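Local structure of C2 toxin component I (Clostridium botulinum, 2J3X) at residues A[97-102]-A[163-168]; A[101-106]-A[141-146]; A[146-151]-A[184-189]; A[191-196]-A[213-218]. The protein is the enzymatic component of the binary C2 toxin, an ADP-ribosyltransferase that, as in related clostridial binary toxins, probably modifies actin inside the host cell. The protein carries 2 engineered substitutions. One frame throughout, in Å; residues are numbered along the deposited sequence. Where two conformers were deposited one is given.

Interaction 1: A[97-102]-A[163-168]; sequences DAIGYV and IVKTRV
V102 and V164 press tightly together, CG2 of V102 lying 3.4 Å from CG1 of V164, closer than usual for two methyl groups. On the same face CG1 of V102 meets CG2 of T166 at 3.5 Å, the two side chains crossing at about a right angle. Compact beta-branched residues suit this buried face of an antiparallel pair, whose bonds include V168 N to A98 O at 2.8 Å. The face bearing I99, Y101, K165 and R167 is more exposed and partly watered, although CG2 of I163 still comes within 3.4 Å of CD1 of Y101. Extended K165 lays CE against I99 CG2 and reaches with NZ a water that also serves Y101 OH, a hydroxyl held chiefly by D153. At the far end R167 grips D97 side-on: NE (2.6 Å) and NH2 (2.9 Å) both donate to OD2 of D97. That oxygen lies in the guanidinium plane, but the nitrogens reach it from its anti side, tilted out of the carboxylate plane. Strands 98-102 and 163-168 lie inside a large mixed sheet. Strand 206-216 flanks 163-168, where T166 OG1 bonds G213 O, and strand 147-150 flanks 98-102, sending L149 against V102, T166 and V168.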
loop_
_atom_site.group_PDB
_atom_site.type_symbol
_atom_site.label_atom_id
_atom_site.label_comp_id
_atom_site.label_asym_id
_atom_site.label_seq_id
_atom_site.Cartn_x
_atom_site.Cartn_y
_atom_site.Cartn_z
ATOM N N ASP A 97 -11.135 -23.174 -2.674
ATOM C CA ASP A 97 -11.320 -21.711 -2.661
ATOM C C ASP A 97 -12.137 -21.350 -1.418
ATOM O O ASP A 97 -12.807 -22.214 -0.849
ATOM C CB ASP A 97 -12.106 -21.249 -3.869
ATOM C CG ASP A 97 -11.342 -21.324 -5.187
ATOM O OD1 ASP A 97 -10.149 -21.721 -5.237
ATOM O OD2 ASP A 97 -11.972 -20.915 -6.188
ATOM N N ALA A 98 -12.129 -20.070 -1.002
ATOM C CA ALA A 98 -12.906 -19.694 0.182
ATOM C C ALA A 98 -13.576 -18.395 -0.194
ATOM O O ALA A 98 -12.932 -17.518 -0.768
ATOM C CB ALA A 98 -11.994 -19.492 1.401
ATOM N N ILE A 99 -14.858 -18.272 0.138
ATOM C CA ILE A 99 -15.608 -17.054 -0.177
ATOM C C ILE A 99 -15.921 -16.368 1.165
ATOM O O ILE A 99 -16.347 -17.017 2.118
ATOM C CB ILE A 99 -16.907 -17.425 -0.883
ATOM C CG1 ILE A 99 -16.562 -18.052 -2.264
ATOM C CG2 ILE A 99 -17.828 -16.199 -1.059
ATOM C CD1 ILE A 99 -17.717 -18.745 -2.859
ATOM N N GLY A 100 -15.789 -15.044 1.216
ATOM C CA GLY A 100 -16.165 -14.361 2.448
ATOM C C GLY A 100 -15.901 -12.866 2.279
ATOM O O GLY A 100 -15.808 -12.381 1.162
ATOM N N TYR A 101 -15.831 -12.151 3.387
ATOM C CA TYR A 101 -15.874 -10.691 3.368
ATOM C C TYR A 101 -14.544 -10.187 3.882
ATOM O O TYR A 101 -14.145 -10.518 5.030
ATOM C CB TYR A 101 -16.950 -10.203 4.301
ATOM C CG TYR A 101 -18.327 -10.675 3.951
ATOM C CD1 TYR A 101 -18.880 -10.389 2.694
ATOM C CD2 TYR A 101 -19.083 -11.432 4.879
ATOM C CE1 TYR A 101 -20.214 -10.804 2.384
ATOM C CE2 TYR A 101 -20.412 -11.881 4.549
ATOM C CZ TYR A 101 -20.946 -11.562 3.320
ATOM O OH TYR A 101 -22.233 -11.970 2.959
ATOM N N VAL A 102 -13.847 -9.394 3.077
ATOM C CA VAL A 102 -12.560 -8.881 3.555
ATOM C C VAL A 102 -12.697 -7.602 4.382
ATOM O O VAL A 102 -13.619 -6.819 4.196
ATOM C CB VAL A 102 -11.527 -8.687 2.393
ATOM C CG1 VAL A 102 -10.982 -10.042 1.929
ATOM C CG2 VAL A 102 -12.138 -7.983 1.182
ATOM N N ILE A 163 -19.588 -3.462 2.083
ATOM C CA ILE A 163 -19.226 -4.874 2.358
ATOM C C ILE A 163 -18.393 -5.262 1.149
ATOM O O ILE A 163 -18.807 -5.029 0.040
ATOM C CB ILE A 163 -20.475 -5.787 2.475
ATOM C CG1 ILE A 163 -21.320 -5.449 3.721
ATOM C CG2 ILE A 163 -20.077 -7.259 2.617
ATOM C CD1 ILE A 163 -22.716 -5.991 3.565
ATOM N N VAL A 164 -17.198 -5.833 1.362
ATOM C CA VAL A 164 -16.388 -6.278 0.279
ATOM C C VAL A 164 -16.273 -7.783 0.291
ATOM O O VAL A 164 -15.717 -8.331 1.225
ATOM C CB VAL A 164 -14.954 -5.632 0.403
ATOM C CG1 VAL A 164 -14.072 -6.009 -0.802
ATOM C CG2 VAL A 164 -15.103 -4.080 0.496
ATOM N N LYS A 165 -16.829 -8.420 -0.731
ATOM C CA LYS A 165 -16.883 -9.913 -0.828
ATOM C C LYS A 165 -15.853 -10.343 -1.881
ATOM O O LYS A 165 -15.713 -9.674 -2.916
ATOM C CB LYS A 165 -18.286 -10.331 -1.286
ATOM C CG LYS A 165 -18.532 -11.825 -1.279
ATOM C CD LYS A 165 -20.004 -12.122 -1.638
ATOM C CE LYS A 165 -20.254 -13.573 -1.645
ATOM N NZ LYS A 165 -21.736 -13.704 -1.993
ATOM N N THR A 166 -15.095 -11.387 -1.588
ATOM C CA THR A 166 -14.079 -11.855 -2.496
ATOM C C THR A 166 -13.977 -13.374 -2.411
ATOM O O THR A 166 -14.603 -13.996 -1.578
ATOM C CB THR A 166 -12.693 -11.194 -2.223
ATOM O OG1 THR A 166 -11.818 -11.467 -3.329
ATOM C CG2 THR A 166 -12.065 -11.734 -0.944
ATOM N N ARG A 167 -13.190 -13.948 -3.295
ATOM C CA ARG A 167 -12.872 -15.389 -3.302
ATOM C C ARG A 167 -11.356 -15.542 -3.179
ATOM O O ARG A 167 -10.599 -14.992 -3.999
ATOM C CB ARG A 167 -13.372 -15.941 -4.635
ATOM C CG ARG A 167 -13.040 -17.410 -4.939
ATOM C CD ARG A 167 -13.828 -17.795 -6.174
ATOM N NE ARG A 167 -13.902 -19.250 -6.301
ATOM C CZ ARG A 167 -15.006 -19.989 -6.430
ATOM N NH1 ARG A 167 -16.235 -19.450 -6.476
ATOM N NH2 ARG A 167 -14.867 -21.301 -6.521
ATOM N N VAL A 168 -10.897 -16.290 -2.182
ATOM C CA VAL A 168 -9.494 -16.564 -2.025
ATOM C C VAL A 168 -9.200 -17.892 -2.736
ATOM O O VAL A 168 -9.861 -18.900 -2.451
ATOM C CB VAL A 168 -9.138 -16.748 -0.542
ATOM C CG1 VAL A 168 -7.614 -16.982 -0.381
ATOM C CG2 VAL A 168 -9.662 -15.546 0.270
HETATM O O HOH W 1 -23.265 -12.146 0.440
HETATM O O HOH W 2 -16.284 -6.198 4.105
#

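Interaction 2: A[101-106]-A[141-146]; sequences YVNFTP and YTKFSF. With SO4 (sulfate ion), chain P.
K143 starts with CG anti to its backbone nitrogen (chi1 -173°) and then bends at chi2 (83°), after which the chain runs straight and delivers NZ to the backbone oxygen of N103. The bond from NZ to N103 O is 2.8 Å long and lies almost in line with the carbonyl, a C=O...N angle of 174°. On its way the lysine passes F104, the two side chains sliding past each other in opposite directions: CD lies over one face of the ring, and CB of K143 is 3.8 Å from CZ of F104. The ammonium itself is too distant from the ring for more than a weak cation-pi attraction. F104 CZ lies 3.4 Å from Y141 O and F104 CE2 4.0 Å from CB of Y141; a flat, apolar ring suits this buried place between the loop and strand 141-143. N103, the centre of an inverse gamma turn, uses its side chain differently. OD1 accepts from the backbone of S148, while ND2 donates to a water 3.0 Å away, which in turn donates to F146 O, and makes a weak 3.3 Å bond to O3 of a sulfate ion, probably from the crystallisation liquor. E108 forms a salt bridge with K143 NZ. Its carboxylate and the N103 carbonyl together probably offset the cost of burying the lysine charge, which ties the loop to the strand.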
loop_
_atom_site.group_PDB
_atom_site.type_symbol
_atom_site.label_atom_id
_atom_site.label_comp_id
_atom_site.label_asym_id
_atom_site.label_seq_id
_atom_site.Cartn_x
_atom_site.Cartn_y
_atom_site.Cartn_z
ATOM N N TYR A 101 -15.831 -12.151 3.387
ATOM C CA TYR A 101 -15.874 -10.691 3.368
ATOM C C TYR A 101 -14.544 -10.187 3.882
ATOM O O TYR A 101 -14.145 -10.518 5.030
ATOM C CB TYR A 101 -16.950 -10.203 4.301
ATOM C CG TYR A 101 -18.327 -10.675 3.951
ATOM C CD1 TYR A 101 -18.880 -10.389 2.694
ATOM C CD2 TYR A 101 -19.083 -11.432 4.879
ATOM C CE1 TYR A 101 -20.214 -10.804 2.384
ATOM C CE2 TYR A 101 -20.412 -11.881 4.549
ATOM C CZ TYR A 101 -20.946 -11.562 3.320
ATOM O OH TYR A 101 -22.233 -11.970 2.959
ATOM N N VAL A 102 -13.847 -9.394 3.077
ATOM C CA VAL A 102 -12.560 -8.881 3.555
ATOM C C VAL A 102 -12.697 -7.602 4.382
ATOM O O VAL A 102 -13.619 -6.819 4.196
ATOM C CB VAL A 102 -11.527 -8.687 2.393
ATOM C CG1 VAL A 102 -10.982 -10.042 1.929
ATOM C CG2 VAL A 102 -12.138 -7.983 1.182
ATOM N N ASN A 103 -11.780 -7.396 5.317
ATOM C CA ASN A 103 -11.912 -6.248 6.228
ATOM C C ASN A 103 -11.404 -4.940 5.590
ATOM O O ASN A 103 -10.279 -4.494 5.906
ATOM C CB ASN A 103 -11.280 -6.556 7.575
ATOM C CG ASN A 103 -9.794 -6.937 7.505
ATOM O OD1 ASN A 103 -9.268 -7.534 6.526
ATOM N ND2 ASN A 103 -9.110 -6.650 8.604
ATOM N N PHE A 104 -12.178 -4.370 4.649
ATOM C CA PHE A 104 -11.906 -2.991 4.123
ATOM C C PHE A 104 -13.035 -2.088 4.545
ATOM O O PHE A 104 -14.213 -2.423 4.273
ATOM C CB PHE A 104 -11.799 -2.905 2.600
ATOM C CG PHE A 104 -10.497 -3.337 2.066
ATOM C CD1 PHE A 104 -10.217 -4.709 1.868
ATOM C CD2 PHE A 104 -9.572 -2.387 1.659
ATOM C CE1 PHE A 104 -8.993 -5.106 1.346
ATOM C CE2 PHE A 104 -8.334 -2.778 1.191
ATOM C CZ PHE A 104 -8.038 -4.125 1.017
ATOM N N THR A 105 -12.705 -0.950 5.167
ATOM C CA THR A 105 -13.684 0.123 5.418
ATOM C C THR A 105 -13.735 1.093 4.260
ATOM O O THR A 105 -12.829 1.064 3.391
ATOM C CB THR A 105 -13.276 0.942 6.679
ATOM O OG1 THR A 105 -12.005 1.519 6.423
ATOM C CG2 THR A 105 -13.160 0.014 7.885
ATOM N N PRO A 106 -14.764 1.980 4.207
ATOM C CA PRO A 106 -14.726 3.006 3.143
ATOM C C PRO A 106 -13.413 3.790 3.112
ATOM O O PRO A 106 -12.886 3.990 2.025
ATOM C CB PRO A 106 -15.914 3.920 3.474
ATOM C CG PRO A 106 -16.907 2.970 4.211
ATOM C CD PRO A 106 -16.015 2.033 5.009
ATOM N N TYR A 141 -6.471 -1.499 -4.148
ATOM C CA TYR A 141 -6.299 -0.997 -2.767
ATOM C C TYR A 141 -5.589 -2.022 -1.914
ATOM O O TYR A 141 -6.133 -3.088 -1.621
ATOM C CB TYR A 141 -7.672 -0.742 -2.156
ATOM C CG TYR A 141 -8.446 0.311 -2.912
ATOM C CD1 TYR A 141 -8.204 1.677 -2.715
ATOM C CD2 TYR A 141 -9.464 -0.077 -3.831
ATOM C CE1 TYR A 141 -8.949 2.644 -3.424
ATOM C CE2 TYR A 141 -10.199 0.864 -4.528
ATOM C CZ TYR A 141 -9.952 2.231 -4.311
ATOM O OH TYR A 141 -10.694 3.174 -5.005
ATOM N N THR A 142 -4.365 -1.716 -1.483
ATOM C CA THR A 142 -3.588 -2.702 -0.759
ATOM C C THR A 142 -3.897 -2.727 0.735
ATOM O O THR A 142 -3.957 -1.668 1.416
ATOM C CB THR A 142 -2.071 -2.367 -0.962
ATOM O OG1 THR A 142 -1.844 -2.222 -2.368
ATOM C CG2 THR A 142 -1.145 -3.450 -0.337
ATOM N N LYS A 143 -4.047 -3.946 1.280
ATOM C CA LYS A 143 -4.124 -4.153 2.704
ATOM C C LYS A 143 -2.705 -4.458 3.195
ATOM O O LYS A 143 -2.175 -5.531 2.981
ATOM C CB LYS A 143 -5.071 -5.336 3.008
ATOM C CG LYS A 143 -5.330 -5.477 4.541
ATOM C CD LYS A 143 -6.441 -4.526 5.020
ATOM C CE LYS A 143 -6.713 -4.731 6.510
ATOM N NZ LYS A 143 -7.765 -3.712 6.841
ATOM N N PHE A 144 -2.061 -3.459 3.801
ATOM C CA PHE A 144 -0.672 -3.647 4.221
ATOM C C PHE A 144 -0.498 -4.685 5.314
ATOM O O PHE A 144 0.507 -5.418 5.307
ATOM C CB PHE A 144 -0.082 -2.292 4.663
ATOM C CG PHE A 144 -0.165 -1.253 3.605
ATOM C CD1 PHE A 144 0.571 -1.360 2.397
ATOM C CD2 PHE A 144 -0.986 -0.132 3.806
ATOM C CE1 PHE A 144 0.487 -0.321 1.411
ATOM C CE2 PHE A 144 -1.082 0.889 2.840
ATOM C CZ PHE A 144 -0.358 0.785 1.638
ATOM N N SER A 145 -1.481 -4.811 6.198
ATOM C CA SER A 145 -1.407 -5.748 7.316
ATOM C C SER A 145 -1.911 -7.099 6.811
ATOM O O SER A 145 -2.223 -7.237 5.637
ATOM C CB SER A 145 -2.288 -5.299 8.490
ATOM O OG SER A 145 -3.670 -5.250 8.072
ATOM N N PHE A 146 -1.940 -8.084 7.706
ATOM C CA PHE A 146 -2.665 -9.329 7.419
ATOM C C PHE A 146 -4.093 -8.936 7.071
ATOM O O PHE A 146 -4.617 -7.939 7.615
ATOM C CB PHE A 146 -2.693 -10.180 8.672
ATOM C CG PHE A 146 -1.323 -10.494 9.173
ATOM C CD1 PHE A 146 -0.490 -11.394 8.462
ATOM C CD2 PHE A 146 -0.837 -9.831 10.301
ATOM C CE1 PHE A 146 0.825 -11.698 8.927
ATOM C CE2 PHE A 146 0.469 -10.122 10.782
ATOM C CZ PHE A 146 1.288 -11.045 10.111
HETATM S S SO4 P . -7.997 -4.944 12.718
HETATM O O1 SO4 P . -8.234 -6.201 13.438
HETATM O O2 SO4 P . -6.569 -4.722 12.432
HETATM O O3 SO4 P . -8.709 -4.951 11.435
HETATM O O4 SO4 P . -8.406 -3.850 13.607
HETATM O O HOH W 3 -6.709 -8.221 9.350
#

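Interaction 3: A[146-151]-A[184-189]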
loop_
_atom_site.group_PDB
_atom_site.type_symbol
_atom_site.label_atom_id
_atom_site.label_comp_id
_atom_site.label_asym_id
_atom_site.label_seq_id
_atom_site.Cartn_x
_atom_site.Cartn_y
_atom_site.Cartn_z
ATOM N N PHE A 146 -1.940 -8.084 7.706
ATOM C CA PHE A 146 -2.665 -9.329 7.419
ATOM C C PHE A 146 -4.093 -8.936 7.071
ATOM O O PHE A 146 -4.617 -7.939 7.615
ATOM C CB PHE A 146 -2.693 -10.180 8.672
ATOM C CG PHE A 146 -1.323 -10.494 9.173
ATOM C CD1 PHE A 146 -0.490 -11.394 8.462
ATOM C CD2 PHE A 146 -0.837 -9.831 10.301
ATOM C CE1 PHE A 146 0.825 -11.698 8.927
ATOM C CE2 PHE A 146 0.469 -10.122 10.782
ATOM C CZ PHE A 146 1.288 -11.045 10.111
ATOM N N ILE A 147 -4.717 -9.722 6.212
ATOM C CA ILE A 147 -6.090 -9.480 5.800
ATOM C C ILE A 147 -6.961 -10.578 6.416
ATOM O O ILE A 147 -6.499 -11.729 6.597
ATOM C CB ILE A 147 -6.156 -9.378 4.249
ATOM C CG1 ILE A 147 -7.468 -8.795 3.750
ATOM C CG2 ILE A 147 -5.833 -10.727 3.601
ATOM C CD1 ILE A 147 -7.497 -8.632 2.203
ATOM N N SER A 148 -8.169 -10.211 6.851
ATOM C CA SER A 148 -9.076 -11.174 7.491
ATOM C C SER A 148 -10.215 -11.431 6.533
ATOM O O SER A 148 -10.668 -10.505 5.872
ATOM C CB SER A 148 -9.640 -10.589 8.770
ATOM O OG SER A 148 -8.611 -10.394 9.750
ATOM N N LEU A 149 -10.672 -12.675 6.428
ATOM C CA LEU A 149 -11.811 -12.995 5.565
ATOM C C LEU A 149 -12.931 -13.530 6.452
ATOM O O LEU A 149 -12.829 -14.687 6.923
ATOM C CB LEU A 149 -11.420 -14.055 4.543
ATOM C CG LEU A 149 -12.540 -14.361 3.533
ATOM C CD1 LEU A 149 -12.619 -13.402 2.306
ATOM C CD2 LEU A 149 -12.404 -15.829 2.999
ATOM N N GLY A 150 -13.936 -12.703 6.742
ATOM C CA GLY A 150 -15.075 -13.125 7.606
ATOM C C GLY A 150 -15.924 -14.129 6.836
ATOM O O GLY A 150 -16.179 -13.945 5.659
ATOM N N LEU A 151 -16.328 -15.216 7.502
ATOM C CA LEU A 151 -16.930 -16.316 6.765
ATOM C C LEU A 151 -18.437 -16.285 6.705
ATOM O O LEU A 151 -19.025 -17.015 5.900
ATOM C CB LEU A 151 -16.488 -17.685 7.331
ATOM C CG LEU A 151 -14.977 -17.882 7.144
ATOM C CD1 LEU A 151 -14.563 -19.233 7.738
ATOM C CD2 LEU A 151 -14.558 -17.772 5.693
ATOM N N SER A 184 -13.167 -16.394 10.950
ATOM C CA SER A 184 -12.444 -15.712 9.867
ATOM C C SER A 184 -11.193 -16.469 9.453
ATOM O O SER A 184 -10.559 -17.177 10.261
ATOM C CB SER A 184 -12.009 -14.280 10.286
ATOM O OG SER A 184 -13.118 -13.508 10.683
ATOM N N LEU A 185 -10.837 -16.334 8.202
ATOM C CA LEU A 185 -9.473 -16.752 7.805
ATOM C C LEU A 185 -8.550 -15.557 8.043
ATOM O O LEU A 185 -8.982 -14.411 7.995
ATOM C CB LEU A 185 -9.366 -17.131 6.338
ATOM C CG LEU A 185 -10.404 -18.123 5.758
ATOM C CD1 LEU A 185 -10.079 -18.540 4.370
ATOM C CD2 LEU A 185 -10.510 -19.358 6.702
ATOM N N LEU A 186 -7.278 -15.856 8.246
ATOM C CA LEU A 186 -6.254 -14.832 8.314
ATOM C C LEU A 186 -5.355 -15.114 7.126
ATOM O O LEU A 186 -4.908 -16.258 6.947
ATOM C CB LEU A 186 -5.467 -14.988 9.637
ATOM C CG LEU A 186 -4.480 -13.816 9.826
ATOM C CD1 LEU A 186 -5.218 -12.499 9.981
ATOM C CD2 LEU A 186 -3.615 -14.105 11.039
ATOM N N LEU A 187 -5.064 -14.101 6.312
ATOM C CA LEU A 187 -4.192 -14.310 5.148
ATOM C C LEU A 187 -2.972 -13.373 5.259
ATOM O O LEU A 187 -2.978 -12.464 6.094
ATOM C CB LEU A 187 -4.930 -14.058 3.817
ATOM C CG LEU A 187 -6.336 -14.632 3.697
ATOM C CD1 LEU A 187 -6.903 -14.129 2.359
ATOM C CD2 LEU A 187 -6.292 -16.147 3.704
ATOM N N ASN A 188 -1.950 -13.634 4.442
ATOM C CA ASN A 188 -0.681 -12.916 4.477
ATOM C C ASN A 188 -0.882 -11.410 4.316
ATOM O O ASN A 188 -1.893 -10.916 3.750
ATOM C CB ASN A 188 0.178 -13.404 3.299
ATOM C CG ASN A 188 0.773 -14.772 3.551
ATOM O OD1 ASN A 188 0.910 -15.169 4.704
ATOM N ND2 ASN A 188 1.235 -15.427 2.501
ATOM N N GLN A 189 0.133 -10.670 4.749
ATOM C CA GLN A 189 0.180 -9.248 4.532
ATOM C C GLN A 189 0.303 -8.954 3.028
ATOM O O GLN A 189 0.853 -9.759 2.243
ATOM C CB GLN A 189 1.490 -8.722 5.138
ATOM C CG GLN A 189 1.574 -8.821 6.665
ATOM C CD GLN A 189 2.696 -7.931 7.191
ATOM O OE1 GLN A 189 3.582 -8.425 7.863
ATOM N NE2 GLN A 189 2.656 -6.602 6.882
HETATM O O HOH W 4 -8.761 -13.190 10.466
#
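I147 and L187, like L149 and L185, are hydrogen-bonded pairs of two antiparallel strands whose directions differ by 158°, with L187 N to I147 O (2.8 Å) the shortest of four backbone bonds. The I147 N to L187 O bond is longer, 3.2 Å, its donor standing above the carbonyl plane. I147 CG2 packs tightly on L187 CB, 3.5 Å away. L149 and L185 lie side by side and point the same way, CD2 of L149 3.8 Å from CD1 of L185; L151 crosses L185 at about a right angle. Branched aliphatic chains fit this face because it turns to V102, T166 and V168 of the neighbouring strands. At the end of the pair Q189 lays CG over one face of the F146 ring, 3.9 Å from its centroid in a CH-pi contact, while L187 O sits at the ring edge and CD1 of L186 reaches CB of F146. The amide of Q189 continues to F144, S57 and R86. S148 OG is bonded to K50 and to a water that donates to L185 O. Apolar packing therefore dominates, and the buried hydroxyl of S148 has definite partners in K50 and the water, which also gives L185 O a second donor besides L149 N.

Interaction 4: A[191-196]-A[213-218]; sequences FSIIPE and GSLSQE
S192 N gives its proton to S216 O over 2.8 Å in a nearly straight bond (N-H...O 177°), and S216 N returns one of the same length to S192 O. I194 N to S214 O and S214 N to I194 O, both 2.9 Å, repeat the exchange, so two hydrogen-bonded pairs join the arms of this antiparallel hairpin. On the face of I193 and L215, G213, lacking a side chain, lies close against its neighbours: its CA is 4.0 Å from CA of P195 and 3.9 Å from CG2 of I193. Beside it L215 brings CD1 to 4.0 Å from CD1 of I193. L215 also serves F191, whose CG is anti to the carbonyl carbon (chi1 -78°); this sets the ring beneath CD2 of L215, which is offset toward the rim of one face, while S216 O meets the ring edge in plane. Q217 runs alongside the same ring, with CG 3.7 Å from CE1 of F191. S192 OG bonds T142 OG1 and a water that accepts from E218 N, whereas E218 carries its carboxylate to R368. S214 OG lies 3.1 Å from E196 OE2, though that bond is not settled. The chemistry thus divides the hairpin: I193 is buried against V164 and T166, and L215, partly exposed, leans on T166 and V168; the other face, with S192, S214 and S216 beside I194, is more polar, and the acids E196 and E218 lie toward the ends of the pair.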
loop_
_atom_site.group_PDB
_atom_site.type_symbol
_atom_site.label_atom_id
_atom_site.label_comp_id
_atom_site.label_asym_id
_atom_site.label_seq_id
_atom_site.Cartn_x
_atom_site.Cartn_y
_atom_site.Cartn_z
ATOM N N PHE A 191 -1.870 -8.170 0.394
ATOM C CA PHE A 191 -2.796 -8.380 -0.706
ATOM C C PHE A 191 -3.507 -7.093 -0.993
ATOM O O PHE A 191 -3.701 -6.273 -0.077
ATOM C CB PHE A 191 -3.872 -9.424 -0.345
ATOM C CG PHE A 191 -3.376 -10.846 -0.418
ATOM C CD1 PHE A 191 -3.031 -11.390 -1.642
ATOM C CD2 PHE A 191 -3.263 -11.623 0.739
ATOM C CE1 PHE A 191 -2.540 -12.700 -1.737
ATOM C CE2 PHE A 191 -2.766 -12.953 0.670
ATOM C CZ PHE A 191 -2.429 -13.470 -0.585
ATOM N N SER A 192 -3.991 -6.974 -2.228
ATOM C CA SER A 192 -4.849 -5.872 -2.610
ATOM C C SER A 192 -6.208 -6.394 -3.039
ATOM O O SER A 192 -6.347 -7.579 -3.370
ATOM C CB SER A 192 -4.264 -5.099 -3.794
ATOM O OG SER A 192 -3.037 -4.487 -3.383
ATOM N N ILE A 193 -7.169 -5.486 -3.030
ATOM C CA ILE A 193 -8.504 -5.793 -3.578
ATOM C C ILE A 193 -8.714 -4.852 -4.761
ATOM O O ILE A 193 -8.416 -3.661 -4.665
ATOM C CB ILE A 193 -9.578 -5.592 -2.529
ATOM C CG1 ILE A 193 -9.577 -6.756 -1.541
ATOM C CG2 ILE A 193 -10.970 -5.694 -3.170
ATOM C CD1 ILE A 193 -10.234 -8.111 -2.153
ATOM N N ILE A 194 -9.223 -5.404 -5.865
ATOM C CA ILE A 194 -9.647 -4.645 -7.030
ATOM C C ILE A 194 -11.187 -4.773 -7.151
ATOM O O ILE A 194 -11.705 -5.848 -7.500
ATOM C CB ILE A 194 -9.003 -5.189 -8.287
ATOM C CG1 ILE A 194 -7.473 -5.130 -8.193
ATOM C CG2 ILE A 194 -9.483 -4.360 -9.519
ATOM C CD1 ILE A 194 -6.768 -5.818 -9.388
ATOM N N PRO A 195 -11.919 -3.709 -6.803
ATOM C CA PRO A 195 -13.400 -3.798 -6.872
ATOM C C PRO A 195 -13.764 -4.009 -8.339
ATOM O O PRO A 195 -13.218 -3.337 -9.217
ATOM C CB PRO A 195 -13.835 -2.384 -6.424
ATOM C CG PRO A 195 -12.741 -2.020 -5.422
ATOM C CD PRO A 195 -11.481 -2.402 -6.232
ATOM N N GLU A 196 -14.641 -4.983 -8.588
ATOM C CA GLU A 196 -15.070 -5.282 -9.956
ATOM C C GLU A 196 -16.513 -4.879 -10.229
ATOM O O GLU A 196 -16.829 -4.562 -11.393
ATOM C CB GLU A 196 -14.865 -6.772 -10.250
ATOM C CG GLU A 196 -13.387 -7.251 -10.025
ATOM C CD GLU A 196 -12.391 -6.814 -11.084
ATOM O OE1 GLU A 196 -12.764 -6.057 -12.026
ATOM O OE2 GLU A 196 -11.195 -7.231 -10.973
ATOM N N GLY A 213 -14.961 -7.904 -5.072
ATOM C CA GLY A 213 -13.549 -7.560 -5.380
ATOM C C GLY A 213 -12.710 -8.758 -5.708
ATOM O O GLY A 213 -12.974 -9.872 -5.207
ATOM N N SER A 214 -11.667 -8.546 -6.508
ATOM C CA SER A 214 -10.716 -9.630 -6.790
ATOM C C SER A 214 -9.530 -9.445 -5.908
ATOM O O SER A 214 -9.024 -8.343 -5.790
ATOM C CB SER A 214 -10.150 -9.591 -8.246
ATOM O OG SER A 214 -11.202 -9.745 -9.141
ATOM N N LEU A 215 -9.072 -10.526 -5.304
ATOM C CA LEU A 215 -7.875 -10.478 -4.490
ATOM C C LEU A 215 -6.681 -10.476 -5.420
ATOM O O LEU A 215 -6.589 -11.356 -6.295
ATOM C CB LEU A 215 -7.835 -11.726 -3.599
ATOM C CG LEU A 215 -6.895 -11.745 -2.418
ATOM C CD1 LEU A 215 -7.371 -10.744 -1.382
ATOM C CD2 LEU A 215 -6.905 -13.204 -1.846
ATOM N N SER A 216 -5.748 -9.551 -5.232
ATOM C CA SER A 216 -4.638 -9.428 -6.168
ATOM C C SER A 216 -3.341 -9.134 -5.428
ATOM O O SER A 216 -3.361 -8.888 -4.231
ATOM C CB SER A 216 -4.940 -8.354 -7.232
ATOM O OG SER A 216 -6.328 -8.304 -7.579
ATOM N N GLN A 217 -2.221 -9.161 -6.147
ATOM C CA GLN A 217 -0.940 -8.870 -5.506
ATOM C C GLN A 217 -0.205 -7.915 -6.383
ATOM O O GLN A 217 0.164 -8.287 -7.506
ATOM C CB GLN A 217 -0.110 -10.150 -5.412
ATOM C CG GLN A 217 -0.474 -10.994 -4.258
ATOM C CD GLN A 217 0.152 -12.378 -4.388
ATOM O OE1 GLN A 217 -0.213 -13.172 -5.279
ATOM N NE2 GLN A 217 1.097 -12.668 -3.502
ATOM N N GLU A 218 -0.052 -6.660 -5.935
ATOM C CA GLU A 218 0.569 -5.665 -6.758
ATOM C C GLU A 218 2.066 -5.723 -6.431
ATOM O O GLU A 218 2.435 -5.781 -5.250
ATOM C CB GLU A 218 0.024 -4.262 -6.373
ATOM C CG GLU A 218 0.584 -3.197 -7.289
ATOM C CD GLU A 218 -0.060 -1.844 -6.942
ATOM O OE1 GLU A 218 -0.453 -1.635 -5.761
ATOM O OE2 GLU A 218 -0.130 -1.000 -7.844
HETATM O O HOH W 5 -0.844 -6.023 -3.269
#

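In the fold
Interactions 1, 3 and 4 are antiparallel pairings within one sheet of the first of the chain's two ADP-ribosyltransferase-like domains, whereas interaction 2 ties the loop leaving strand 98-102 to strand 141-143 at the sheet's edge. Interaction 3 is largely buried and mostly aliphatic; interactions 1 and 4 each set an apolar face against a more polar one, where 1 carries a salt bridge and 4 serines and acids. Interaction 2, mostly buried, combines a lysine charge with packing on a phenylalanine ring. The contacts interlock: Y101 O bonds G150 N between 1 and 3, K165 O bonds G213 N between 1 and 4, K143 N bonds F191 O between 2 and 4, and I147 packs on F191 between 3 and 4.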